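Local coordinates for conserved domain protein (Bacillus anthracis, PDB 3FBQ) that is of unknown function but is built mainly of antiparallel beta sheets, with domains probably related to the E-set (immunoglobulin-like) fold, at residues T29-T34 with N45-D50; N38-T43 with K131-H136; I56-E61 with G100-T105; P70-G75 with W119-I124. All coordinates share one frame; numbering follows the deposited sequence.

Contact 1 (T29-T34 with N45-D50); sequences TELNMT and NDVISD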
loop_
_atom_site.group_PDB
_atom_site.type_symbol
_atom_site.label_atom_id
_atom_site.label_comp_id
_atom_site.label_asym_id
_atom_site.label_seq_id
_atom_site.Cartn_x
_atom_site.Cartn_y
_atom_site.Cartn_z
ATOM N N THR A 29 -10.985 22.212 -12.639
ATOM C CA THR A 29 -11.996 21.487 -13.384
ATOM C C THR A 29 -12.689 20.653 -12.350
ATOM O O THR A 29 -12.057 19.798 -11.653
ATOM C CB THR A 29 -11.390 20.510 -14.387
ATOM O OG1 THR A 29 -10.418 21.179 -15.179
ATOM C CG2 THR A 29 -12.457 19.862 -15.234
ATOM N N GLU A 30 -13.976 20.914 -12.262
ATOM C CA GLU A 30 -14.796 20.297 -11.272
ATOM C C GLU A 30 -15.228 18.980 -11.842
ATOM O O GLU A 30 -15.767 18.979 -12.946
ATOM C CB GLU A 30 -16.032 21.155 -11.026
ATOM C CG GLU A 30 -17.232 20.359 -10.613
ATOM C CD GLU A 30 -18.250 21.219 -9.879
ATOM O OE1 GLU A 30 -17.973 21.567 -8.712
ATOM O OE2 GLU A 30 -19.312 21.562 -10.488
ATOM N N LEU A 31 -15.010 17.866 -11.133
ATOM C CA LEU A 31 -15.616 16.676 -11.672
ATOM C C LEU A 31 -16.555 15.832 -10.829
ATOM O O LEU A 31 -17.453 15.208 -11.357
ATOM C CB LEU A 31 -14.673 15.880 -12.557
ATOM C CG LEU A 31 -13.254 15.426 -12.282
ATOM C CD1 LEU A 31 -13.317 14.044 -11.707
ATOM C CD2 LEU A 31 -12.659 15.356 -13.640
ATOM N N ASN A 32 -16.422 15.846 -9.526
ATOM C CA ASN A 32 -17.398 15.140 -8.741
ATOM C C ASN A 32 -17.671 13.737 -9.324
ATOM O O ASN A 32 -18.748 13.218 -9.282
ATOM C CB ASN A 32 -18.662 15.980 -8.545
ATOM C CG ASN A 32 -18.366 17.341 -7.982
ATOM O OD1 ASN A 32 -17.560 17.499 -7.052
ATOM N ND2 ASN A 32 -18.980 18.363 -8.568
ATOM N N MET A 33 -16.650 13.111 -9.869
ATOM C CA MET A 33 -16.763 11.710 -10.286
ATOM C C MET A 33 -16.589 10.726 -9.080
ATOM O O MET A 33 -15.671 10.887 -8.261
ATOM C CB MET A 33 -15.850 11.494 -11.483
ATOM C CG MET A 33 -14.955 10.326 -11.449
ATOM S SD MET A 33 -14.012 10.369 -13.024
ATOM C CE MET A 33 -14.978 9.186 -14.028
ATOM N N THR A 34 -17.517 9.780 -8.944
ATOM C CA THR A 34 -17.615 8.928 -7.747
ATOM C C THR A 34 -17.313 7.446 -7.979
ATOM O O THR A 34 -17.629 6.920 -9.022
ATOM C CB THR A 34 -19.032 8.990 -7.122
ATOM O OG1 THR A 34 -19.454 10.355 -7.085
ATOM C CG2 THR A 34 -19.010 8.513 -5.724
ATOM N N ASN A 45 -13.107 15.625 -6.467
ATOM C CA ASN A 45 -13.880 16.831 -6.743
ATOM C C ASN A 45 -13.182 17.745 -7.745
ATOM O O ASN A 45 -13.373 17.616 -8.954
ATOM C CB ASN A 45 -14.166 17.592 -5.447
ATOM C CG ASN A 45 -15.178 16.886 -4.567
ATOM O OD1 ASN A 45 -16.365 16.829 -4.889
ATOM N ND2 ASN A 45 -14.713 16.341 -3.449
ATOM N N ASP A 46 -12.372 18.666 -7.234
ATOM C CA ASP A 46 -11.679 19.631 -8.078
ATOM C C ASP A 46 -10.379 19.051 -8.625
ATOM O O ASP A 46 -9.681 18.309 -7.935
ATOM C CB ASP A 46 -11.395 20.918 -7.302
ATOM C CG ASP A 46 -12.648 21.737 -7.053
ATOM O OD1 ASP A 46 -12.541 22.810 -6.423
ATOM O OD2 ASP A 46 -13.736 21.307 -7.488
ATOM N N VAL A 47 -10.060 19.395 -9.868
ATOM C CA VAL A 47 -8.838 18.920 -10.505
ATOM C C VAL A 47 -8.097 20.060 -11.198
ATOM O O VAL A 47 -8.715 20.948 -11.784
ATOM C CB VAL A 47 -9.130 17.811 -11.533
ATOM C CG1 VAL A 47 -9.940 18.365 -12.695
ATOM C CG2 VAL A 47 -7.833 17.189 -12.026
ATOM N N ILE A 48 -6.771 20.026 -11.126
ATOM C CA ILE A 48 -5.938 21.110 -11.676
ATOM C C ILE A 48 -4.475 20.680 -11.758
ATOM O O ILE A 48 -3.991 19.889 -10.970
ATOM C CB ILE A 48 -5.971 22.336 -10.776
ATOM C CG1 ILE A 48 -5.592 23.629 -11.567
ATOM C CG2 ILE A 48 -5.090 22.117 -9.483
ATOM C CD1 ILE A 48 -5.730 24.913 -10.764
ATOM N N SER A 49 -3.749 21.255 -12.689
ATOM C CA SER A 49 -2.388 20.832 -13.010
ATOM C C SER A 49 -1.615 22.030 -13.524
ATOM O O SER A 49 -1.996 22.720 -14.522
ATOM C CB SER A 49 -2.403 19.766 -14.087
ATOM O OG SER A 49 -1.140 19.697 -14.678
ATOM N N ASP A 50 -0.546 22.280 -12.783
ATOM C CA ASP A 50 0.450 23.348 -12.977
ATOM C C ASP A 50 1.039 23.173 -14.350
ATOM O O ASP A 50 1.640 24.077 -14.845
ATOM C CB ASP A 50 1.665 23.083 -12.013
ATOM C CG ASP A 50 1.824 24.115 -10.957
ATOM O OD1 ASP A 50 1.278 25.204 -11.159
ATOM O OD2 ASP A 50 2.538 23.902 -9.931
#
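Thr-29 pairs with Val-47 and Glu-30 with Asp-46 across an antiparallel hairpin, in which strands 29-34 and 45-49 approach to 4.6 Å between axes and run at 140° to each other. This beta hairpin, made by strands 29-37 and 40-49, forms the border of the five-stranded sheet within this chain. Thr-29 and Val-47 are a hydrogen-bonded pair: Thr-29 N reaches Val-47 O at 2.7 Å in a nearly straight bond lying in the carbonyl plane. Leu-31 N then donates to Asn-45 O over 2.7 Å, with the donor tilted out of that plane. Beyond this point the register slips by one residue, since Asn-32 rather than Leu-31 has its CA nearest that of Asn-45. As modelled, Asn-32 has positive phi and psi (46° and 35°), apparently where the strand departs from regular extension.

The side chains of Thr-29 and Val-47 run alongside each other on the same face of the sheet. Val-47 also touches Val-143 of strand 131-144, so this face is the one turned to the second sheet. Leu-31 adds its CD2 branch loosely, 4.2 Å from Val-47 CG1, and reaches back along the hairpin to Ile-44. The opposite face carries Glu-30 and Asp-46, whose acidic groups come close enough for their like charges probably to matter. Lys-25 probably offsets this: its NZ forms a salt bridge with Asp-46 OD2 and a long, weak ion pair with Glu-30 OE1, while Glu-30 OE1 and Asp-46 OD2 lie 4.4 Å apart.

Contact 2 (N38-T43 with K131-H136); sequences NGVKVT and KSIQGH
Val-40 and Ile-133 form the tightly packed part of this contact, which joins two sheets through side chains without a clear hydrogen bond between the segments. Val-40 CG2 lies 3.7 Å from Ile-133 CD1 and 3.9 Å from Ile-133 CG2, so a single methyl of the valine meets both ends of the branched isoleucine. The torsions explain this: Val-40 turns CG2 back beside its own backbone N, leaving CG1 on the far side (chi1 -173°), and the two chains meet aslant. Both residues are buried. Leu-60 of strand 53-62 also touches Val-40, and Ile-126 touches Ile-133.

Toward the turn that precedes strand 40-49 the packing thins. Asn-38 slides past Ile-133 in the opposite direction, its CB meeting Ile-133 CG2 at 3.7 Å. Past that point the asparagine lies over the backbone of Gln-134 and Gly-135; all three are partly exposed, though Asn-38 also packs on Gly-86 of the second subunit. The nearest CA atoms, those of Asn-38 and Gly-135, are 7.0 Å apart, too far for strand pairing. Gln-134 turns its CB away from segment 38-43 and packs on Gly-88 of the second subunit, while the backbone of 134-136 pairs with a strand of that subunit. Such face-to-face aliphatic packing between separate antiparallel sheets typifies a beta sandwich, consistent with the E-set clan of the family to which 38-43 belongs.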
loop_
_atom_site.group_PDB
_atom_site.type_symbol
_atom_site.label_atom_id
_atom_site.label_comp_id
_atom_site.label_asym_id
_atom_site.label_seq_id
_atom_site.Cartn_x
_atom_site.Cartn_y
_atom_site.Cartn_z
ATOM N N ASN A 38 -17.975 -1.256 -0.554
ATOM C CA ASN A 38 -17.822 -1.550 0.854
ATOM C C ASN A 38 -18.239 -0.549 1.854
ATOM O O ASN A 38 -17.565 -0.418 2.879
ATOM C CB ASN A 38 -16.384 -1.763 1.184
ATOM C CG ASN A 38 -16.012 -3.169 1.135
ATOM O OD1 ASN A 38 -15.489 -3.612 0.100
ATOM N ND2 ASN A 38 -16.299 -3.928 2.219
ATOM N N GLY A 39 -19.323 0.142 1.597
ATOM C CA GLY A 39 -19.749 1.191 2.478
ATOM C C GLY A 39 -19.004 2.502 2.334
ATOM O O GLY A 39 -19.320 3.457 3.061
ATOM N N VAL A 40 -18.033 2.572 1.411
ATOM C CA VAL A 40 -17.233 3.768 1.231
ATOM C C VAL A 40 -17.343 4.429 -0.194
ATOM O O VAL A 40 -16.916 3.880 -1.219
ATOM C CB VAL A 40 -15.717 3.446 1.621
ATOM C CG1 VAL A 40 -14.812 4.703 1.638
ATOM C CG2 VAL A 40 -15.656 2.722 2.959
ATOM N N LYS A 41 -17.864 5.649 -0.213
ATOM C CA LYS A 41 -18.004 6.438 -1.412
ATOM C C LYS A 41 -16.842 7.382 -1.459
ATOM O O LYS A 41 -16.729 8.224 -0.562
ATOM C CB LYS A 41 -19.326 7.219 -1.288
ATOM C CG LYS A 41 -19.871 7.784 -2.600
ATOM C CD LYS A 41 -21.271 8.387 -2.503
ATOM C CE LYS A 41 -21.528 9.188 -3.787
ATOM N NZ LYS A 41 -22.664 10.190 -3.792
ATOM N N VAL A 42 -15.942 7.239 -2.440
ATOM C CA VAL A 42 -14.878 8.241 -2.703
ATOM C C VAL A 42 -15.228 9.086 -3.951
ATOM O O VAL A 42 -15.512 8.509 -4.984
ATOM C CB VAL A 42 -13.500 7.620 -2.941
ATOM C CG1 VAL A 42 -12.413 8.742 -3.221
ATOM C CG2 VAL A 42 -13.074 6.697 -1.745
ATOM N N THR A 43 -15.241 10.434 -3.806
ATOM C CA THR A 43 -15.438 11.403 -4.855
ATOM C C THR A 43 -14.186 12.191 -5.076
ATOM O O THR A 43 -13.504 12.573 -4.128
ATOM C CB THR A 43 -16.486 12.376 -4.447
ATOM O OG1 THR A 43 -17.631 11.591 -4.184
ATOM C CG2 THR A 43 -16.864 13.400 -5.609
ATOM N N LYS A 131 -8.231 -1.362 12.290
ATOM C CA LYS A 131 -9.065 -2.008 11.328
ATOM C C LYS A 131 -8.849 -1.266 10.030
ATOM O O LYS A 131 -8.411 -0.108 10.053
ATOM C CB LYS A 131 -10.500 -1.737 11.727
ATOM C CG LYS A 131 -11.401 -2.807 11.293
ATOM C CD LYS A 131 -12.817 -2.384 11.512
ATOM C CE LYS A 131 -13.236 -1.422 10.451
ATOM N NZ LYS A 131 -14.461 -0.790 10.957
ATOM N N SER A 132 -9.174 -1.907 8.907
ATOM C CA SER A 132 -9.127 -1.228 7.621
ATOM C C SER A 132 -10.361 -1.692 6.907
ATOM O O SER A 132 -10.915 -2.712 7.294
ATOM C CB SER A 132 -7.913 -1.626 6.817
ATOM O OG SER A 132 -7.918 -3.040 6.665
ATOM N N ILE A 133 -10.798 -0.897 5.922
ATOM C CA ILE A 133 -11.787 -1.325 4.975
ATOM C C ILE A 133 -11.034 -1.690 3.691
ATOM O O ILE A 133 -10.414 -0.839 3.038
ATOM C CB ILE A 133 -12.874 -0.259 4.724
ATOM C CG1 ILE A 133 -13.754 -0.042 5.945
ATOM C CG2 ILE A 133 -13.803 -0.677 3.598
ATOM C CD1 ILE A 133 -14.146 1.368 6.036
ATOM N N GLN A 134 -11.066 -2.971 3.351
ATOM C CA GLN A 134 -10.444 -3.460 2.133
ATOM C C GLN A 134 -11.286 -3.174 0.889
ATOM O O GLN A 134 -12.500 -3.176 0.952
ATOM C CB GLN A 134 -10.238 -4.955 2.285
ATOM C CG GLN A 134 -9.247 -5.293 3.405
ATOM C CD GLN A 134 -7.775 -5.149 2.999
ATOM O OE1 GLN A 134 -7.049 -4.225 3.446
ATOM N NE2 GLN A 134 -7.312 -6.106 2.165
ATOM N N GLY A 135 -10.664 -2.891 -0.235
ATOM C CA GLY A 135 -11.381 -2.895 -1.493
ATOM C C GLY A 135 -10.570 -2.182 -2.541
ATOM O O GLY A 135 -9.366 -1.955 -2.388
ATOM N N HIS A 136 -11.253 -1.793 -3.602
ATOM C CA HIS A 136 -10.671 -1.036 -4.694
ATOM C C HIS A 136 -11.528 0.197 -5.017
ATOM O O HIS A 136 -12.738 0.080 -5.237
ATOM C CB HIS A 136 -10.663 -1.915 -5.933
ATOM C CG HIS A 136 -9.404 -2.676 -6.116
ATOM N ND1 HIS A 136 -9.385 -4.011 -6.490
ATOM C CD2 HIS A 136 -8.111 -2.308 -5.965
ATOM C CE1 HIS A 136 -8.137 -4.416 -6.605
ATOM N NE2 HIS A 136 -7.342 -3.405 -6.286
#

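Contact 3 (I56-E61 with G100-T105); sequences ITYSLE and GMVTTT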
loop_
_atom_site.group_PDB
_atom_site.type_symbol
_atom_site.label_atom_id
_atom_site.label_comp_id
_atom_site.label_asym_id
_atom_site.label_seq_id
_atom_site.Cartn_x
_atom_site.Cartn_y
_atom_site.Cartn_z
ATOM N N ILE A 56 -5.436 17.541 -6.511
ATOM C CA ILE A 56 -6.712 16.909 -6.566
ATOM C C ILE A 56 -7.397 17.023 -5.212
ATOM O O ILE A 56 -6.748 16.977 -4.144
ATOM C CB ILE A 56 -6.445 15.469 -6.934
ATOM C CG1 ILE A 56 -6.951 15.263 -8.313
ATOM C CG2 ILE A 56 -6.817 14.378 -5.814
ATOM C CD1 ILE A 56 -6.750 13.866 -8.669
ATOM N N THR A 57 -8.715 17.132 -5.280
ATOM C CA THR A 57 -9.533 17.394 -4.137
ATOM C C THR A 57 -10.549 16.264 -4.064
ATOM O O THR A 57 -11.030 15.772 -5.110
ATOM C CB THR A 57 -10.095 18.792 -4.357
ATOM O OG1 THR A 57 -9.317 19.723 -3.566
ATOM C CG2 THR A 57 -11.480 18.891 -3.997
ATOM N N TYR A 58 -10.844 15.777 -2.866
ATOM C CA TYR A 58 -11.746 14.655 -2.805
ATOM C C TYR A 58 -12.557 14.644 -1.556
ATOM O O TYR A 58 -12.215 15.311 -0.579
ATOM C CB TYR A 58 -10.972 13.335 -2.909
ATOM C CG TYR A 58 -10.080 13.107 -1.715
ATOM C CD1 TYR A 58 -8.722 13.523 -1.726
ATOM C CD2 TYR A 58 -10.588 12.520 -0.555
ATOM C CE1 TYR A 58 -7.939 13.357 -0.666
ATOM C CE2 TYR A 58 -9.789 12.347 0.560
ATOM C CZ TYR A 58 -8.461 12.747 0.490
ATOM O OH TYR A 58 -7.685 12.562 1.604
ATOM N N SER A 59 -13.620 13.846 -1.580
ATOM C CA SER A 59 -14.380 13.507 -0.382
ATOM C C SER A 59 -14.355 12.041 -0.121
ATOM O O SER A 59 -14.139 11.236 -0.999
ATOM C CB SER A 59 -15.821 13.937 -0.516
ATOM O OG SER A 59 -15.789 15.082 -1.324
ATOM N N LEU A 60 -14.617 11.698 1.115
ATOM C CA LEU A 60 -14.597 10.347 1.508
ATOM C C LEU A 60 -15.788 10.252 2.462
ATOM O O LEU A 60 -15.845 11.017 3.422
ATOM C CB LEU A 60 -13.258 10.106 2.182
ATOM C CG LEU A 60 -12.984 8.766 2.829
ATOM C CD1 LEU A 60 -12.786 7.820 1.706
ATOM C CD2 LEU A 60 -11.750 8.857 3.712
ATOM N N GLU A 61 -16.763 9.389 2.135
ATOM C CA GLU A 61 -17.966 9.221 2.925
ATOM C C GLU A 61 -18.157 7.773 3.216
ATOM O O GLU A 61 -17.962 6.938 2.340
ATOM C CB GLU A 61 -19.196 9.699 2.205
ATOM C CG GLU A 61 -19.165 11.144 1.928
ATOM C CD GLU A 61 -20.228 11.494 0.962
ATOM O OE1 GLU A 61 -21.358 11.009 1.213
ATOM O OE2 GLU A 61 -19.932 12.194 -0.052
ATOM N N GLY A 100 -10.273 16.016 1.548
ATOM C CA GLY A 100 -8.828 16.065 1.509
ATOM C C GLY A 100 -8.257 16.513 0.209
ATOM O O GLY A 100 -8.993 16.800 -0.768
ATOM N N MET A 101 -6.939 16.542 0.151
ATOM C CA MET A 101 -6.280 16.972 -1.104
ATOM C C MET A 101 -5.119 16.036 -1.308
ATOM O O MET A 101 -4.402 15.724 -0.361
ATOM C CB MET A 101 -5.822 18.466 -1.013
ATOM C CG MET A 101 -4.912 19.030 -2.171
ATOM S SD MET A 101 -4.609 20.871 -2.115
ATOM C CE MET A 101 -3.693 20.910 -0.622
ATOM N N VAL A 102 -4.948 15.522 -2.510
ATOM C CA VAL A 102 -3.637 14.920 -2.847
ATOM C C VAL A 102 -2.910 15.659 -4.013
ATOM O O VAL A 102 -3.539 16.104 -5.011
ATOM C CB VAL A 102 -3.570 13.352 -2.896
ATOM C CG1 VAL A 102 -4.944 12.609 -2.781
ATOM C CG2 VAL A 102 -2.810 12.930 -4.047
ATOM N N THR A 103 -1.598 15.746 -3.869
ATOM C CA THR A 103 -0.742 16.581 -4.670
ATOM C C THR A 103 0.345 15.698 -5.251
ATOM O O THR A 103 1.012 15.049 -4.494
ATOM C CB THR A 103 -0.050 17.506 -3.655
ATOM O OG1 THR A 103 -0.868 18.638 -3.489
ATOM C CG2 THR A 103 1.353 17.934 -4.024
ATOM N N THR A 104 0.583 15.675 -6.556
ATOM C CA THR A 104 1.783 14.978 -7.051
ATOM C C THR A 104 2.648 15.854 -7.993
ATOM O O THR A 104 2.124 16.556 -8.851
ATOM C CB THR A 104 1.398 13.659 -7.693
ATOM O OG1 THR A 104 0.502 12.993 -6.810
ATOM C CG2 THR A 104 2.613 12.774 -7.928
ATOM N N THR A 105 3.960 15.816 -7.811
ATOM C CA THR A 105 4.868 16.586 -8.621
ATOM C C THR A 105 5.754 15.635 -9.420
ATOM O O THR A 105 6.463 14.813 -8.831
ATOM C CB THR A 105 5.706 17.532 -7.721
ATOM O OG1 THR A 105 4.765 18.354 -7.040
ATOM C CG2 THR A 105 6.549 18.448 -8.521
#
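Tyr-58 lies flat over Gly-100 on neighbouring strands of the five-stranded antiparallel sheet, one layer of the beta sandwich. Two hydrogen-bonded pairs fix the register. Tyr-58 and Gly-100 exchange two backbone bonds, Tyr-58 N reaching Gly-100 O at 3.0 Å, and Ile-56 and Val-102 do the same, with Ile-56 N at 2.8 Å from Val-102 O. Between them, Thr-57 and Met-101 form the non-hydrogen-bonded pair.

The tyrosine conformation shapes one face of the ladder. Its CG sits between the backbone N and the carbonyl carbon (chi1 66°), which throws the ring across the adjacent strand. The glycine, having no side chain, lets the ring settle directly on the main chain. Gly-100 CA stands 3.8 Å from the ring centroid and 26° off the normal, a CH-pi contact over the face, displaced toward the rim. Further along, the ring's CE1 meets Val-102 CG1 at 3.7 Å from an oblique direction. That same methyl touches Ile-56 CG2 at 4.0 Å, so Val-102 bridges the isoleucine and the tyrosine. Trp-119 of the facing sheet meets the Tyr-58 ring, which places Ile-56, Tyr-58 and Val-102 on the inner side of the sandwich.

Thr-57 and Met-101 occupy the other face, where both touch Phe-10 of helix 9-12. Met-101 extends with CG anti to its backbone N (chi1 171°) and bends only at its last torsion. Met-101 CG stays 3.4 Å from Ile-56 O, beside the CA-H...O contact that Met-101 CA makes with the same oxygen.

Contact 4 (P70-G75 with W119-I124); sequences PIILGG and WNIEGI
The indole of Trp-119 meets Gly-75 at its edge: the Gly-75 C atom lies in the ring plane, and Gly-75 O is 3.5 Å from Trp-119 CD1. Over one face of the same ring stands Ile-121 CD1, 3.6 Å above the plane and offset toward the rim. The Tyr-58 ring also meets the indole, the two planes about 50° apart. Trp-119 carries CG anti to its backbone N (chi1 -162°), which swings the ring toward the other strand. At that edge, Gly-75 and Asn-120 form a hydrogen-bonded pair, with Asn-120 N to Gly-75 O at 3.1 Å and almost straight.

The register shifts by one between Leu-73 and Gly-74 because Glu-122 and Gly-123 both face Leu-73, a classic beta bulge. Leu-73 O accepts the N-H of Glu-122, whereas Leu-73 N donates to Gly-123 O at 2.9 Å from well above that carbonyl's plane.

Apolar side chains fill one face of the ladder. Ile-72 and Ile-124 run side by side, with Ile-72 CD1 3.8 Å from Ile-124 CD1. The other branch, Ile-72 CG2, meets Ile-121 CG1 at 3.8 Å. Pro-70 adds a looser touch, its CB lying 4.2 Å from Ile-124 CG2.

Strand 114-126 is the middle of the three-stranded sheet, so its far edge is bonded to strand 131-144. Trp-119 reaches across the sandwich to Val-42 and Ile-44 of strand 40-49, and Leu-73 packs on Leu-73 of both neighbouring subunits.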
loop_
_atom_site.group_PDB
_atom_site.type_symbol
_atom_site.label_atom_id
_atom_site.label_comp_id
_atom_site.label_asym_id
_atom_site.label_seq_id
_atom_site.Cartn_x
_atom_site.Cartn_y
_atom_site.Cartn_z
ATOM N N PRO A 70 -8.103 8.831 9.319
ATOM C CA PRO A 70 -8.136 7.663 8.430
ATOM C C PRO A 70 -6.902 7.644 7.502
ATOM O O PRO A 70 -6.385 8.692 7.130
ATOM C CB PRO A 70 -9.463 7.821 7.663
ATOM C CG PRO A 70 -10.210 9.080 8.301
ATOM C CD PRO A 70 -9.196 9.817 9.109
ATOM N N ILE A 71 -6.406 6.468 7.144
ATOM C CA ILE A 71 -5.247 6.404 6.260
ATOM C C ILE A 71 -5.585 5.836 4.871
ATOM O O ILE A 71 -6.037 4.680 4.748
ATOM C CB ILE A 71 -4.171 5.538 6.871
ATOM C CG1 ILE A 71 -3.825 6.039 8.243
ATOM C CG2 ILE A 71 -2.914 5.585 6.028
ATOM C CD1 ILE A 71 -2.525 5.547 8.669
ATOM N N ILE A 72 -5.404 6.650 3.829
ATOM C CA ILE A 72 -5.641 6.175 2.467
ATOM C C ILE A 72 -4.493 5.255 2.105
ATOM O O ILE A 72 -3.356 5.756 2.036
ATOM C CB ILE A 72 -5.576 7.285 1.364
ATOM C CG1 ILE A 72 -6.613 8.407 1.547
ATOM C CG2 ILE A 72 -5.807 6.627 -0.007
ATOM C CD1 ILE A 72 -8.109 7.878 1.557
ATOM N N LEU A 73 -4.768 3.963 1.887
ATOM C CA LEU A 73 -3.832 3.041 1.276
ATOM C C LEU A 73 -3.978 3.014 -0.264
ATOM O O LEU A 73 -5.064 2.653 -0.790
ATOM C CB LEU A 73 -4.031 1.627 1.837
ATOM C CG LEU A 73 -3.898 1.406 3.347
ATOM C CD1 LEU A 73 -4.362 0.067 3.906
ATOM C CD2 LEU A 73 -2.527 1.794 3.901
ATOM N N GLY A 74 -2.897 3.316 -0.984
ATOM C CA GLY A 74 -2.891 3.363 -2.436
ATOM C C GLY A 74 -2.084 4.568 -2.899
ATOM O O GLY A 74 -1.210 4.980 -2.231
ATOM N N GLY A 75 -2.347 5.159 -4.052
ATOM C CA GLY A 75 -1.463 6.202 -4.525
ATOM C C GLY A 75 -1.981 6.921 -5.718
ATOM O O GLY A 75 -2.705 6.374 -6.513
ATOM N N TRP A 119 -5.555 7.297 -9.812
ATOM C CA TRP A 119 -5.715 7.261 -8.360
ATOM C C TRP A 119 -6.254 5.897 -7.940
ATOM O O TRP A 119 -7.406 5.568 -8.186
ATOM C CB TRP A 119 -6.630 8.404 -7.894
ATOM C CG TRP A 119 -6.494 8.674 -6.454
ATOM C CD1 TRP A 119 -5.392 8.432 -5.681
ATOM C CD2 TRP A 119 -7.480 9.228 -5.586
ATOM N NE1 TRP A 119 -5.628 8.807 -4.380
ATOM C CE2 TRP A 119 -6.903 9.285 -4.283
ATOM C CE3 TRP A 119 -8.802 9.684 -5.771
ATOM C CZ2 TRP A 119 -7.588 9.789 -3.184
ATOM C CZ3 TRP A 119 -9.480 10.213 -4.690
ATOM C CH2 TRP A 119 -8.880 10.253 -3.402
ATOM N N ASN A 120 -5.407 5.087 -7.340
ATOM C CA ASN A 120 -5.772 3.685 -7.086
ATOM C C ASN A 120 -5.800 3.436 -5.577
ATOM O O ASN A 120 -4.719 3.362 -4.949
ATOM C CB ASN A 120 -4.803 2.664 -7.778
ATOM C CG ASN A 120 -4.784 2.779 -9.322
ATOM O OD1 ASN A 120 -5.821 2.994 -9.978
ATOM N ND2 ASN A 120 -3.598 2.643 -9.901
ATOM N N ILE A 121 -7.008 3.326 -4.993
ATOM C CA ILE A 121 -7.077 3.182 -3.547
ATOM C C ILE A 121 -7.299 1.772 -3.196
ATOM O O ILE A 121 -8.173 1.141 -3.762
ATOM C CB ILE A 121 -8.148 4.017 -2.935
ATOM C CG1 ILE A 121 -7.743 5.471 -3.118
ATOM C CG2 ILE A 121 -8.346 3.636 -1.368
ATOM C CD1 ILE A 121 -8.946 6.406 -3.071
ATOM N N GLU A 122 -6.501 1.250 -2.286
ATOM C CA GLU A 122 -6.698 -0.158 -1.984
ATOM C C GLU A 122 -7.221 -0.397 -0.582
ATOM O O GLU A 122 -7.354 -1.516 -0.175
ATOM C CB GLU A 122 -5.449 -0.979 -2.193
ATOM C CG GLU A 122 -4.369 -0.322 -3.008
ATOM C CD GLU A 122 -2.997 -0.994 -2.739
ATOM O OE1 GLU A 122 -2.502 -1.594 -3.740
ATOM O OE2 GLU A 122 -2.458 -0.960 -1.539
ATOM N N GLY A 123 -7.560 0.655 0.146
ATOM C CA GLY A 123 -7.908 0.467 1.531
ATOM C C GLY A 123 -7.983 1.758 2.284
ATOM O O GLY A 123 -7.397 2.764 1.910
ATOM N N ILE A 124 -8.759 1.708 3.346
ATOM C CA ILE A 124 -8.885 2.798 4.303
ATOM C C ILE A 124 -8.592 2.181 5.621
ATOM O O ILE A 124 -9.351 1.321 6.090
ATOM C CB ILE A 124 -10.328 3.297 4.391
ATOM C CG1 ILE A 124 -10.848 3.573 2.981
ATOM C CG2 ILE A 124 -10.362 4.565 5.182
ATOM C CD1 ILE A 124 -10.043 4.657 2.228
#

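Contacts 1 and 3 belong to the five-stranded sheet, with centres 9 Å apart, and follow one another along the chain; strands 40-49 and 53-62, adjacent in the sheet, link them. Contact 4 lies in the three-stranded sheet, 11 Å from contact 3 centre to centre, and the segments of these two alternate in sequence. Contact 2 spans both layers, joining strand 40-49 to strand 131-144, and the chain between its segments encloses contacts 3 and 4. Two ladders in one sheet, one in the other and a bridge between them thus describe a sandwich in which a local hairpin is joined by three pairings distant in sequence. Contacts 1, 2 and 4 also touch the second subunit, which ties this domain to the three-chain assembly.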